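Local coordinates for protein fanconi-associated nuclease 1 homolog (Pseudomonas aeruginosa, PDB 5Y7Q) that is a bacterial homolog of Fanconi-associated nuclease 1, with HTH, SAP and VRR-NUC family regions, modelled here with bound DNA, at residues Y200-Q206 with F432-H436; R57-D63 with S230-R236; N46-V50 with W208-V212. One frame throughout, in Å; residues are numbered along the deposited sequence.

How the interactions relate
Interaction 1 lies between the other two and touches both. Its centre is about 11 Å from that of interaction 3 and about 14 Å from that of interaction 2. Phe435 packs edge-to-face with Phe211, and Tyr200 CD1 lies 3.9 Å from Val50 CG2, which joins interaction 1 to interaction 3. Phe432 leans on the 230-236 loop, with its CG 3.5 Å from Gly232 N, which joins interaction 1 to interaction 2. Interactions 2 and 3 do not touch; their nearest atoms are about 7 Å apart. Bound DNA lies beside interactions 1 and 3, but about 13 Å from the nearest atom of interaction 2.

Interaction 1 (Y200-Q206 with F432-H436); sequences YFGNLWQ and FHPFH. With nucleotides of chain D.
His433 places CG between its backbone N and carbonyl carbon (chi1 52°), and this carries the imidazole toward Phe201. Tyr200 sends its ring out with CG opposite the backbone N (chi1 177°), and one face of it meets His433 CB. Residues 433-436 form a type I beta turn in the loop between helices 420-423 and 447-450, docked on the C-terminal end of helix 190-201. His433 NE2 donates to Phe201 O, 3.0 Å, from above the carbonyl plane and not on a lone pair. Phe201 turns its ring edge to one imidazole face, with planes at 84°. His436 covers the other face. At the ring edge, Phe435 N donates to His433 ND1 in the ring plane, 3.2 Å. Phe435 CE2 comes to the edge of the Tyr200 ring, 3.5 Å from Tyr200 OH. Within 200-206, Asn203 OD1 accepts from Gln206 N, an Asx motif. Asn203 ND2 donates to Gln206 OE1, 3.2 Å. Between these two residues, Trp205 lays one face over the base of DC11 of chain D, with Trp205 CD2 3.4 Å from DC11 C5. With ND1 accepting and NE2 donating, the imidazole is held at both nitrogens, consistent with a neutral ring protonated on NE2.

Interaction 2 (R57-D63 with S230-R236); sequences RYADLLD and SRGFRLR
Arg236 NH2 is gripped by two groups: Leu61 O, 2.7 Å away in a bond weak in angle, and Glu66 OE2, in a salt bridge. The same carboxylate oxygen accepts from Asp63 N. Leu61 O comes to the guanidinium edge. Asp63 CB lies over one face of that group. The Asp63 carboxylate is a looser partner. Its OD2 is 3.9 Å from Arg236 NH1 and well out of the guanidinium plane, so charge alone links them.

Arg231 holds the other end of the contact. Its NE donates to Arg57 O at 3.1 Å, a fairly straight bond (163°) lying close to the guanidinium plane. The chain bends at chi2 and chi3, and the group thus turns back over its own loop. NH1 makes weak bonds to Phe233 O and Arg234 O there. Asp60 pairs with NH2 in a salt bridge, but the model is too tight at that point for details to be trusted.

Tyr58 slants across Arg231, its CZ 3.5 Å from Arg231 CB; the ring and guanidinium planes are 8° apart, but the groups are not stacked. Phe233 N donates weakly to Tyr58 OH over 3.5 Å. Leu61 puts CD1 over a face of the Arg231 guanidinium, and its CG rests 4.0 Å from Arg236 CB.

The contact thus joins two interhelical loops. Asp63 is the N-cap of helix 64-75. Helix 236-253 meets Leu61 and Phe233, and Met199 of helix 190-201 packs on Tyr58, Leu61 and Leu62.

Interaction 3 (N46-V50 with W208-V212); sequences NFRAV and WSEFV
Phe47 and Trp208 meet at a slant. Their planes are 46° apart, and the centroid of the Phe47 ring is 5.3 Å from that of the indole six-membered ring. Phe47 CE1 stands over one indole face, offset toward the rim, 4.1 Å from Trp208 CH2. Val50 approaches the same indole from another direction. Its CG1 comes to the edge near the ring plane, 3.7 Å from Trp208 CZ3. The other methyl turns to Phe211, with Val50 CG2 3.8 Å from Phe211 CZ. Val50 is thus a fork between the two aromatic groups.

Asn46 and Phe211 run past each other in opposite directions. The amide is tilted 26° from the ring plane, and Asn46 ND2 lies 3.3 Å from Phe211 CB. Phe211 has CG opposite its carbonyl carbon (chi1 -77°), which carries the ring past Asn46 to Val50. No hydrogen bond crosses between the segments, so the contact rests on packing.

Val88 and Met89 of helix 78-89 add to the packing round Trp208, and Phe73 meets the Phe47 ring. Val212 also packs on a sugar of the bound DNA. Helix 42-57 of the FAN1 HTH family region packs here through aromatic and branched side chains on Trp208 and on helix 209-215, beside the DNA.

Interaction 1 (Y200-Q206 with F432-H436)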
loop_
_atom_site.group_PDB
_atom_site.type_symbol
_atom_site.label_atom_id
_atom_site.label_comp_id
_atom_site.label_asym_id
_atom_site.label_seq_id
_atom_site.Cartn_x
_atom_site.Cartn_y
_atom_site.Cartn_z
ATOM N N TYR A 200 -16.856 4.011 6.014
ATOM C CA TYR A 200 -17.190 4.370 4.640
ATOM C C TYR A 200 -16.192 3.779 3.643
ATOM O O TYR A 200 -16.598 3.264 2.598
ATOM C CB TYR A 200 -17.264 5.886 4.498
ATOM C CG TYR A 200 -17.541 6.406 3.088
ATOM C CD1 TYR A 200 -18.837 6.533 2.623
ATOM C CD2 TYR A 200 -16.501 6.812 2.239
ATOM C CE1 TYR A 200 -19.110 7.019 1.357
ATOM C CE2 TYR A 200 -16.772 7.306 0.969
ATOM C CZ TYR A 200 -18.088 7.406 0.535
ATOM O OH TYR A 200 -18.395 7.891 -0.721
ATOM N N PHE A 201 -14.889 3.847 3.938
ATOM C CA PHE A 201 -13.873 3.472 2.962
ATOM C C PHE A 201 -13.479 2.005 2.991
ATOM O O PHE A 201 -12.877 1.534 2.021
ATOM C CB PHE A 201 -12.599 4.292 3.163
ATOM C CG PHE A 201 -12.673 5.676 2.595
ATOM C CD1 PHE A 201 -12.912 5.878 1.252
ATOM C CD2 PHE A 201 -12.493 6.781 3.403
ATOM C CE1 PHE A 201 -12.982 7.171 0.728
ATOM C CE2 PHE A 201 -12.547 8.074 2.882
ATOM C CZ PHE A 201 -12.801 8.272 1.553
ATOM N N GLY A 202 -13.807 1.270 4.050
ATOM C CA GLY A 202 -13.251 -0.060 4.225
ATOM C C GLY A 202 -11.783 -0.114 4.608
ATOM O O GLY A 202 -11.197 -1.195 4.559
ATOM N N ASN A 203 -11.186 0.999 5.040
ATOM C CA ASN A 203 -9.768 1.095 5.381
ATOM C C ASN A 203 -9.514 2.487 5.957
ATOM O O ASN A 203 -10.312 3.408 5.758
ATOM C CB ASN A 203 -8.870 0.867 4.155
ATOM C CG ASN A 203 -9.061 1.943 3.081
ATOM O OD1 ASN A 203 -8.493 3.029 3.156
ATOM N ND2 ASN A 203 -9.889 1.652 2.102
ATOM N N LEU A 204 -8.383 2.642 6.645
ATOM C CA LEU A 204 -8.022 3.937 7.209
ATOM C C LEU A 204 -7.030 4.760 6.382
ATOM O O LEU A 204 -6.735 5.897 6.771
ATOM C CB LEU A 204 -7.484 3.747 8.620
ATOM C CG LEU A 204 -8.685 3.623 9.571
ATOM C CD1 LEU A 204 -8.275 3.146 10.931
ATOM C CD2 LEU A 204 -9.435 4.968 9.649
ATOM N N TRP A 205 -6.519 4.263 5.246
ATOM C CA TRP A 205 -5.518 5.077 4.553
ATOM C C TRP A 205 -6.118 6.184 3.680
ATOM O O TRP A 205 -5.425 7.164 3.392
ATOM C CB TRP A 205 -4.563 4.195 3.730
ATOM C CG TRP A 205 -5.192 3.233 2.791
ATOM C CD1 TRP A 205 -5.583 1.946 3.061
ATOM C CD2 TRP A 205 -5.475 3.453 1.413
ATOM N NE1 TRP A 205 -6.112 1.359 1.934
ATOM C CE2 TRP A 205 -6.058 2.263 0.906
ATOM C CE3 TRP A 205 -5.296 4.538 0.553
ATOM C CZ2 TRP A 205 -6.465 2.137 -0.421
ATOM C CZ3 TRP A 205 -5.693 4.406 -0.770
ATOM C CH2 TRP A 205 -6.278 3.214 -1.241
ATOM N N GLN A 206 -7.380 6.085 3.286
ATOM C CA GLN A 206 -7.994 7.077 2.408
ATOM C C GLN A 206 -8.583 8.233 3.219
ATOM O O GLN A 206 -9.233 8.021 4.246
ATOM C CB GLN A 206 -9.085 6.423 1.544
ATOM C CG GLN A 206 -8.632 5.138 0.780
ATOM C CD GLN A 206 -9.564 4.735 -0.372
ATOM O OE1 GLN A 206 -10.226 3.689 -0.333
ATOM N NE2 GLN A 206 -9.588 5.554 -1.414
ATOM N N PHE A 432 -18.059 -0.856 -2.648
ATOM C CA PHE A 432 -19.015 -0.149 -1.804
ATOM C C PHE A 432 -18.924 1.390 -1.803
ATOM O O PHE A 432 -19.577 2.023 -0.956
ATOM C CB PHE A 432 -18.950 -0.692 -0.377
ATOM C CG PHE A 432 -17.597 -1.110 0.048
ATOM C CD1 PHE A 432 -16.823 -0.271 0.830
ATOM C CD2 PHE A 432 -17.091 -2.345 -0.323
ATOM C CE1 PHE A 432 -15.576 -0.651 1.231
ATOM C CE2 PHE A 432 -15.828 -2.726 0.065
ATOM C CZ PHE A 432 -15.070 -1.882 0.848
ATOM N N HIS A 433 -18.099 2.019 -2.638
ATOM C CA HIS A 433 -18.097 3.480 -2.688
ATOM C C HIS A 433 -17.440 3.935 -3.995
ATOM O O HIS A 433 -16.877 3.121 -4.735
ATOM C CB HIS A 433 -17.380 4.068 -1.460
ATOM C CG HIS A 433 -16.015 3.498 -1.234
ATOM N ND1 HIS A 433 -14.943 3.784 -2.052
ATOM C CD2 HIS A 433 -15.551 2.642 -0.292
ATOM C CE1 HIS A 433 -13.876 3.135 -1.617
ATOM N NE2 HIS A 433 -14.213 2.454 -0.536
ATOM N N PRO A 434 -17.485 5.235 -4.305
ATOM C CA PRO A 434 -17.014 5.708 -5.615
ATOM C C PRO A 434 -15.512 5.667 -5.834
ATOM O O PRO A 434 -15.079 6.023 -6.934
ATOM C CB PRO A 434 -17.514 7.157 -5.662
ATOM C CG PRO A 434 -18.615 7.196 -4.758
ATOM C CD PRO A 434 -18.267 6.286 -3.634
ATOM N N PHE A 435 -14.709 5.436 -4.798
ATOM C CA PHE A 435 -13.266 5.676 -4.807
ATOM C C PHE A 435 -12.368 4.431 -4.872
ATOM O O PHE A 435 -11.191 4.537 -4.517
ATOM C CB PHE A 435 -12.920 6.556 -3.618
ATOM C CG PHE A 435 -13.769 7.794 -3.560
ATOM C CD1 PHE A 435 -13.494 8.871 -4.390
ATOM C CD2 PHE A 435 -14.876 7.851 -2.744
ATOM C CE1 PHE A 435 -14.283 9.999 -4.367
ATOM C CE2 PHE A 435 -15.672 8.974 -2.719
ATOM C CZ PHE A 435 -15.373 10.056 -3.529
ATOM N N HIS A 436 -12.891 3.244 -5.187
ATOM C CA HIS A 436 -12.041 2.046 -5.305
ATOM C C HIS A 436 -11.136 2.074 -6.534
ATOM O O HIS A 436 -11.610 2.143 -7.673
ATOM C CB HIS A 436 -12.873 0.770 -5.402
ATOM C CG HIS A 436 -13.746 0.499 -4.222
ATOM N ND1 HIS A 436 -13.305 -0.196 -3.119
ATOM C CD2 HIS A 436 -15.051 0.773 -4.001
ATOM C CE1 HIS A 436 -14.292 -0.312 -2.252
ATOM N NE2 HIS A 436 -15.363 0.269 -2.763
ATOM P P DC D 11 3.785 3.288 1.242
ATOM O OP1 DC D 11 5.216 3.295 0.824
ATOM O OP2 DC D 11 2.981 2.036 1.169
ATOM O "O5'" DC D 11 2.978 4.472 0.493
ATOM C "C5'" DC D 11 1.937 5.225 1.184
ATOM C "C4'" DC D 11 0.928 5.814 0.188
ATOM O "O4'" DC D 11 0.216 4.732 -0.484
ATOM C "C3'" DC D 11 -0.182 6.686 0.789
ATOM O "O3'" DC D 11 -0.696 7.577 -0.226
ATOM C "C2'" DC D 11 -1.220 5.629 1.116
ATOM C "C1'" DC D 11 -1.158 4.849 -0.185
ATOM N N1 DC D 11 -1.749 3.502 -0.134
ATOM C C2 DC D 11 -2.009 2.845 -1.334
ATOM O O2 DC D 11 -1.716 3.417 -2.399
ATOM N N3 DC D 11 -2.569 1.603 -1.298
ATOM C C4 DC D 11 -2.855 1.031 -0.123
ATOM N N4 DC D 11 -3.403 -0.188 -0.137
ATOM C C5 DC D 11 -2.587 1.690 1.117
ATOM C C6 DC D 11 -2.042 2.916 1.065
#

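Interaction 2 (R57-D63 with S230-R236)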
loop_
_atom_site.group_PDB
_atom_site.type_symbol
_atom_site.label_atom_id
_atom_site.label_comp_id
_atom_site.label_asym_id
_atom_site.label_seq_id
_atom_site.Cartn_x
_atom_site.Cartn_y
_atom_site.Cartn_z
ATOM N N ARG A 57 -26.530 2.857 4.843
ATOM C CA ARG A 57 -25.910 1.551 4.606
ATOM C C ARG A 57 -25.517 0.837 5.891
ATOM O O ARG A 57 -25.459 -0.401 5.915
ATOM C CB ARG A 57 -24.671 1.673 3.717
ATOM C CG ARG A 57 -24.784 2.650 2.582
ATOM C CD ARG A 57 -25.871 2.253 1.635
ATOM N NE ARG A 57 -25.342 1.528 0.490
ATOM C CZ ARG A 57 -24.761 2.117 -0.543
ATOM N NH1 ARG A 57 -24.644 3.441 -0.541
ATOM N NH2 ARG A 57 -24.315 1.381 -1.564
ATOM N N TYR A 58 -25.134 1.591 6.923
ATOM C CA TYR A 58 -24.693 1.024 8.188
ATOM C C TYR A 58 -25.737 1.088 9.298
ATOM O O TYR A 58 -25.408 0.761 10.441
ATOM C CB TYR A 58 -23.391 1.678 8.621
ATOM C CG TYR A 58 -22.240 1.188 7.772
ATOM C CD1 TYR A 58 -21.879 1.859 6.613
ATOM C CD2 TYR A 58 -21.540 0.034 8.106
ATOM C CE1 TYR A 58 -20.844 1.413 5.821
ATOM C CE2 TYR A 58 -20.494 -0.415 7.317
ATOM C CZ TYR A 58 -20.154 0.283 6.177
ATOM O OH TYR A 58 -19.120 -0.145 5.374
ATOM N N ALA A 59 -26.977 1.496 8.998
ATOM C CA ALA A 59 -27.939 1.809 10.055
ATOM C C ALA A 59 -27.985 0.747 11.140
ATOM O O ALA A 59 -28.208 1.065 12.313
ATOM C CB ALA A 59 -29.343 1.976 9.473
ATOM N N ASP A 60 -27.761 -0.512 10.772
ATOM C CA ASP A 60 -27.835 -1.620 11.714
ATOM C C ASP A 60 -26.564 -1.793 12.536
ATOM O O ASP A 60 -26.588 -2.489 13.557
ATOM C CB ASP A 60 -28.138 -2.908 10.948
ATOM C CG ASP A 60 -27.592 -2.881 9.529
ATOM O OD1 ASP A 60 -27.622 -1.806 8.886
ATOM O OD2 ASP A 60 -27.124 -3.938 9.056
ATOM N N LEU A 61 -25.461 -1.195 12.112
ATOM C CA LEU A 61 -24.173 -1.372 12.758
ATOM C C LEU A 61 -23.840 -0.282 13.776
ATOM O O LEU A 61 -22.850 -0.415 14.505
ATOM C CB LEU A 61 -23.088 -1.428 11.674
ATOM C CG LEU A 61 -21.749 -2.084 11.949
ATOM C CD1 LEU A 61 -21.431 -2.990 10.790
ATOM C CD2 LEU A 61 -20.678 -1.013 12.093
ATOM N N LEU A 62 -24.630 0.783 13.852
ATOM C CA LEU A 62 -24.273 1.945 14.654
ATOM C C LEU A 62 -24.750 1.785 16.095
ATOM O O LEU A 62 -25.801 1.194 16.362
ATOM C CB LEU A 62 -24.861 3.222 14.054
ATOM C CG LEU A 62 -24.605 3.605 12.591
ATOM C CD1 LEU A 62 -24.594 5.115 12.447
ATOM C CD2 LEU A 62 -23.308 3.026 12.033
ATOM N N ASP A 63 -23.953 2.312 17.028
ATOM C CA ASP A 63 -24.274 2.288 18.449
ATOM C C ASP A 63 -24.923 3.613 18.881
ATOM O O ASP A 63 -25.283 4.463 18.059
ATOM C CB ASP A 63 -23.017 1.947 19.262
ATOM C CG ASP A 63 -22.188 3.171 19.643
ATOM O OD1 ASP A 63 -22.136 4.150 18.872
ATOM O OD2 ASP A 63 -21.581 3.144 20.737
ATOM N N SER A 230 -24.611 -2.755 -0.416
ATOM C CA SER A 230 -23.196 -3.108 -0.399
ATOM C C SER A 230 -22.433 -2.229 0.590
ATOM O O SER A 230 -22.616 -1.005 0.610
ATOM C CB SER A 230 -22.605 -2.961 -1.802
ATOM O OG SER A 230 -21.263 -3.408 -1.857
ATOM N N ARG A 231 -21.594 -2.856 1.422
ATOM C CA ARG A 231 -20.758 -2.107 2.360
ATOM C C ARG A 231 -19.537 -2.924 2.774
ATOM O O ARG A 231 -19.528 -4.162 2.720
ATOM C CB ARG A 231 -21.539 -1.670 3.609
ATOM C CG ARG A 231 -22.760 -2.511 3.921
ATOM C CD ARG A 231 -22.635 -3.221 5.240
ATOM N NE ARG A 231 -23.815 -3.025 6.079
ATOM C CZ ARG A 231 -24.145 -3.795 7.110
ATOM N NH1 ARG A 231 -23.392 -4.834 7.433
ATOM N NH2 ARG A 231 -25.234 -3.524 7.812
ATOM N N GLY A 232 -18.522 -2.195 3.230
ATOM C CA GLY A 232 -17.287 -2.775 3.696
ATOM C C GLY A 232 -17.448 -3.787 4.806
ATOM O O GLY A 232 -17.025 -4.937 4.670
ATOM N N PHE A 233 -18.075 -3.399 5.906
ATOM C CA PHE A 233 -18.141 -4.257 7.079
ATOM C C PHE A 233 -19.527 -4.836 7.264
ATOM O O PHE A 233 -20.527 -4.164 7.014
ATOM C CB PHE A 233 -17.725 -3.490 8.321
ATOM C CG PHE A 233 -16.286 -3.157 8.317
ATOM C CD1 PHE A 233 -15.363 -4.055 8.811
ATOM C CD2 PHE A 233 -15.847 -1.982 7.758
ATOM C CE1 PHE A 233 -14.042 -3.772 8.798
ATOM C CE2 PHE A 233 -14.500 -1.684 7.727
ATOM C CZ PHE A 233 -13.597 -2.580 8.252
ATOM N N ARG A 234 -19.574 -6.087 7.711
ATOM C CA ARG A 234 -20.852 -6.731 8.023
ATOM C C ARG A 234 -21.140 -6.600 9.515
ATOM O O ARG A 234 -22.100 -5.932 9.903
ATOM C CB ARG A 234 -20.853 -8.187 7.557
ATOM C CG ARG A 234 -20.947 -8.351 6.043
ATOM C CD ARG A 234 -21.218 -9.802 5.667
ATOM N NE ARG A 234 -20.729 -10.730 6.690
ATOM C CZ ARG A 234 -21.512 -11.474 7.472
ATOM N NH1 ARG A 234 -22.838 -11.421 7.345
ATOM N NH2 ARG A 234 -20.964 -12.278 8.378
ATOM N N LEU A 235 -20.329 -7.234 10.361
ATOM C CA LEU A 235 -20.506 -7.124 11.807
ATOM C C LEU A 235 -19.870 -5.849 12.351
ATOM O O LEU A 235 -18.908 -5.321 11.793
ATOM C CB LEU A 235 -19.893 -8.319 12.536
ATOM C CG LEU A 235 -20.432 -9.724 12.273
ATOM C CD1 LEU A 235 -19.559 -10.449 11.260
ATOM C CD2 LEU A 235 -20.497 -10.503 13.578
ATOM N N ARG A 236 -20.403 -5.369 13.473
ATOM C CA ARG A 236 -19.715 -4.309 14.194
ATOM C C ARG A 236 -18.356 -4.782 14.689
ATOM O O ARG A 236 -17.358 -4.057 14.575
ATOM C CB ARG A 236 -20.562 -3.824 15.363
ATOM C CG ARG A 236 -19.812 -2.858 16.239
ATOM C CD ARG A 236 -20.641 -2.380 17.398
ATOM N NE ARG A 236 -20.045 -1.177 17.966
ATOM C CZ ARG A 236 -20.255 0.049 17.497
ATOM N NH1 ARG A 236 -19.662 1.086 18.073
ATOM N NH2 ARG A 236 -21.058 0.245 16.457
#

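Interaction 3 (N46-V50 with W208-V212)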
loop_
_atom_site.group_PDB
_atom_site.type_symbol
_atom_site.label_atom_id
_atom_site.label_comp_id
_atom_site.label_asym_id
_atom_site.label_seq_id
_atom_site.Cartn_x
_atom_site.Cartn_y
_atom_site.Cartn_z
ATOM N N ASN A 46 -19.390 17.447 1.352
ATOM C CA ASN A 46 -18.907 16.073 1.264
ATOM C C ASN A 46 -19.101 15.341 2.593
ATOM O O ASN A 46 -19.529 14.176 2.622
ATOM C CB ASN A 46 -17.432 16.044 0.823
ATOM C CG ASN A 46 -17.192 16.724 -0.537
ATOM O OD1 ASN A 46 -18.119 16.887 -1.343
ATOM N ND2 ASN A 46 -15.936 17.124 -0.789
ATOM N N PHE A 47 -18.821 16.019 3.705
ATOM C CA PHE A 47 -18.943 15.382 5.015
ATOM C C PHE A 47 -20.389 14.977 5.326
ATOM O O PHE A 47 -20.638 13.863 5.820
ATOM C CB PHE A 47 -18.407 16.327 6.086
ATOM C CG PHE A 47 -18.193 15.676 7.412
ATOM C CD1 PHE A 47 -16.978 15.097 7.725
ATOM C CD2 PHE A 47 -19.201 15.630 8.343
ATOM C CE1 PHE A 47 -16.781 14.490 8.947
ATOM C CE2 PHE A 47 -18.999 15.028 9.560
ATOM C CZ PHE A 47 -17.788 14.457 9.862
ATOM N N ARG A 48 -21.354 15.877 5.071
ATOM C CA ARG A 48 -22.768 15.513 5.177
ATOM C C ARG A 48 -23.103 14.313 4.284
ATOM O O ARG A 48 -23.850 13.408 4.694
ATOM C CB ARG A 48 -23.666 16.716 4.833
ATOM C CG ARG A 48 -23.288 18.027 5.523
ATOM C CD ARG A 48 -24.463 18.896 5.841
ATOM N NE ARG A 48 -24.699 19.987 4.891
ATOM C CZ ARG A 48 -24.680 21.284 5.213
ATOM N NH1 ARG A 48 -24.405 21.646 6.455
ATOM N NH2 ARG A 48 -24.927 22.221 4.301
ATOM N N ALA A 49 -22.541 14.274 3.064
ATOM C CA ALA A 49 -22.763 13.120 2.189
ATOM C C ALA A 49 -22.322 11.818 2.849
ATOM O O ALA A 49 -23.036 10.805 2.775
ATOM C CB ALA A 49 -22.031 13.305 0.857
ATOM N N VAL A 50 -21.151 11.824 3.501
ATOM C CA VAL A 50 -20.676 10.605 4.165
ATOM C C VAL A 50 -21.569 10.227 5.343
ATOM O O VAL A 50 -21.855 9.039 5.556
ATOM C CB VAL A 50 -19.213 10.749 4.614
ATOM C CG1 VAL A 50 -18.978 9.961 5.912
ATOM C CG2 VAL A 50 -18.289 10.236 3.530
ATOM N N TRP A 208 -10.663 12.196 3.465
ATOM C CA TRP A 208 -11.834 12.847 2.898
ATOM C C TRP A 208 -11.489 13.645 1.644
ATOM O O TRP A 208 -12.382 13.926 0.838
ATOM C CB TRP A 208 -12.496 13.762 3.925
ATOM C CG TRP A 208 -12.520 13.244 5.335
ATOM C CD1 TRP A 208 -11.564 13.437 6.299
ATOM C CD2 TRP A 208 -13.557 12.476 5.952
ATOM N NE1 TRP A 208 -11.942 12.823 7.475
ATOM C CE2 TRP A 208 -13.159 12.225 7.285
ATOM C CE3 TRP A 208 -14.769 11.948 5.501
ATOM C CZ2 TRP A 208 -13.934 11.484 8.164
ATOM C CZ3 TRP A 208 -15.535 11.212 6.372
ATOM C CH2 TRP A 208 -15.118 10.986 7.692
ATOM N N SER A 209 -10.217 14.011 1.447
ATOM C CA SER A 209 -9.846 14.741 0.237
ATOM C C SER A 209 -10.014 13.888 -1.024
ATOM O O SER A 209 -10.016 14.436 -2.137
ATOM C CB SER A 209 -8.417 15.276 0.370
ATOM O OG SER A 209 -7.637 14.449 1.213
ATOM N N GLU A 210 -10.211 12.577 -0.865
ATOM C CA GLU A 210 -10.687 11.752 -1.963
ATOM C C GLU A 210 -11.855 12.407 -2.699
ATOM O O GLU A 210 -11.933 12.351 -3.933
ATOM C CB GLU A 210 -11.092 10.391 -1.417
ATOM C CG GLU A 210 -10.720 9.241 -2.305
ATOM C CD GLU A 210 -9.255 8.821 -2.204
ATOM O OE1 GLU A 210 -8.813 8.057 -3.083
ATOM O OE2 GLU A 210 -8.554 9.223 -1.248
ATOM N N PHE A 211 -12.764 13.056 -1.963
ATOM C CA PHE A 211 -13.912 13.690 -2.613
ATOM C C PHE A 211 -13.500 14.877 -3.468
ATOM O O PHE A 211 -14.027 15.066 -4.572
ATOM C CB PHE A 211 -14.929 14.130 -1.572
ATOM C CG PHE A 211 -15.752 13.002 -1.045
ATOM C CD1 PHE A 211 -16.987 12.711 -1.608
ATOM C CD2 PHE A 211 -15.277 12.209 -0.007
ATOM C CE1 PHE A 211 -17.735 11.661 -1.148
ATOM C CE2 PHE A 211 -16.026 11.159 0.462
ATOM C CZ PHE A 211 -17.265 10.879 -0.114
ATOM N N VAL A 212 -12.566 15.692 -2.983
ATOM C CA VAL A 212 -12.208 16.872 -3.759
ATOM C C VAL A 212 -11.261 16.501 -4.894
ATOM O O VAL A 212 -11.380 17.025 -6.006
ATOM C CB VAL A 212 -11.637 17.975 -2.846
ATOM C CG1 VAL A 212 -10.334 17.559 -2.232
ATOM C CG2 VAL A 212 -11.482 19.275 -3.633
#